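Alcohol dehydrogenase IV (Corynebacterium glutamicum, PDB 3IV7) probably reduces maleylacetate with a nicotinamide cofactor, as a member of the iron-containing alcohol dehydrogenase family. Local coordinates at residues N253-H256 with A257-H260. Numbering follows the deposited sequence.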
loop_
_atom_site.group_PDB
_atom_site.type_symbol
_atom_site.label_atom_id
_atom_site.label_comp_id
_atom_site.label_asym_id
_atom_site.label_seq_id
_atom_site.Cartn_x
_atom_site.Cartn_y
_atom_site.Cartn_z
ATOM N N ASN A 253 15.186 27.140 12.990
ATOM C CA ASN A 253 16.288 26.423 12.355
ATOM C C ASN A 253 16.939 25.348 13.226
ATOM O O ASN A 253 18.147 25.166 13.195
ATOM C CB ASN A 253 17.349 27.409 11.850
ATOM C CG ASN A 253 18.272 26.779 10.766
ATOM O OD1 ASN A 253 17.845 25.929 9.978
ATOM N ND2 ASN A 253 19.524 27.197 10.749
ATOM N N LEU A 254 16.130 24.604 13.978
ATOM C CA LEU A 254 16.677 23.497 14.782
ATOM C C LEU A 254 16.996 22.354 13.827
ATOM O O LEU A 254 16.402 22.267 12.774
ATOM C CB LEU A 254 15.676 23.037 15.850
ATOM C CG LEU A 254 15.293 24.035 16.928
ATOM C CD1 LEU A 254 14.530 23.320 18.063
ATOM C CD2 LEU A 254 16.531 24.746 17.453
ATOM N N PRO A 255 17.964 21.493 14.184
ATOM C CA PRO A 255 18.326 20.400 13.263
ATOM C C PRO A 255 17.155 19.431 13.079
ATOM O O PRO A 255 16.468 19.095 14.044
ATOM C CB PRO A 255 19.524 19.730 13.948
ATOM C CG PRO A 255 19.628 20.341 15.279
ATOM C CD PRO A 255 18.927 21.637 15.276
ATOM N N HIS A 256 16.954 19.000 11.840
ATOM C CA HIS A 256 15.775 18.274 11.452
ATOM C C HIS A 256 15.567 16.919 12.172
ATOM O O HIS A 256 14.611 16.765 12.862
ATOM C CB HIS A 256 15.761 18.085 9.935
ATOM C CG HIS A 256 14.613 17.272 9.443
ATOM N ND1 HIS A 256 13.419 17.841 9.064
ATOM C CD2 HIS A 256 14.454 15.930 9.310
ATOM C CE1 HIS A 256 12.584 16.887 8.668
ATOM N NE2 HIS A 256 13.189 15.719 8.801
ATOM N N ALA A 257 16.472 15.955 11.975
ATOM C CA ALA A 257 16.282 14.598 12.528
ATOM C C ALA A 257 16.196 14.610 14.066
ATOM O O ALA A 257 15.304 13.988 14.656
ATOM C CB ALA A 257 17.443 13.644 12.039
ATOM N N GLN A 258 17.101 15.358 14.705
ATOM C CA GLN A 258 17.108 15.493 16.159
ATOM C C GLN A 258 15.814 16.118 16.707
ATOM O O GLN A 258 15.363 15.760 17.789
ATOM C CB GLN A 258 18.299 16.323 16.633
ATOM C CG GLN A 258 19.649 15.616 16.536
ATOM C CD GLN A 258 20.175 15.522 15.109
ATOM O OE1 GLN A 258 19.661 16.185 14.186
ATOM N NE2 GLN A 258 21.169 14.669 14.913
ATOM N N THR A 259 15.251 17.078 15.986
ATOM C CA THR A 259 14.046 17.745 16.448
ATOM C C THR A 259 12.888 16.748 16.405
ATOM O O THR A 259 12.137 16.602 17.369
ATOM C CB THR A 259 13.717 18.985 15.592
ATOM O OG1 THR A 259 14.734 19.985 15.796
ATOM C CG2 THR A 259 12.375 19.555 15.977
ATOM N N HIS A 260 12.771 16.040 15.296
ATOM C CA HIS A 260 11.759 15.008 15.172
ATOM C C HIS A 260 11.937 13.956 16.274
ATOM O O HIS A 260 10.986 13.617 16.951
ATOM C CB HIS A 260 11.824 14.349 13.802
ATOM C CG HIS A 260 11.117 15.119 12.745
ATOM N ND1 HIS A 260 9.781 14.939 12.473
ATOM C CD2 HIS A 260 11.533 16.134 11.947
ATOM C CE1 HIS A 260 9.417 15.767 11.510
ATOM N NE2 HIS A 260 10.457 16.514 11.185
#
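P255 O takes two bonds from T259: the hydroxyl OG1 donates at 2.6 Å, and the backbone T259 N at 3.1 Å, the first backbone bond of the helix. The two donors approach from opposite faces of the carbonyl plane. A chi1 of -67° sets OG1 beside the T259 backbone N, turned to the N-terminal end where P255 O lies, and L254 CB packs against OG1 at 3.2 Å. One residue on, H256 O receives H260 N at 3.1 Å in the next, straighter bond (175°); T259 N adds a weak second bond to H256 O. This is the start of helix 256-271, with P255 as the N-cap residue, in the helical C-terminal part of the iron-containing alcohol dehydrogenase fold. The imidazoles of H256 and H260 meet obliquely, planes at 46°: H260 CD2 sits over one face of the H256 ring, and H256 CE1 comes within 3.3 Å of H260 NE2. H256 O lies at the edge of the H260 ring, in its plane, nearest CD2 at 3.3 Å. H260 ND1 is hydrogen-bonded to H241 NE2, whereas H256 NE2 has a weak hydrogen bond to N173 ND2. The chi2 bend of Q258 brings OE1 to 3.6 Å from P255 CB.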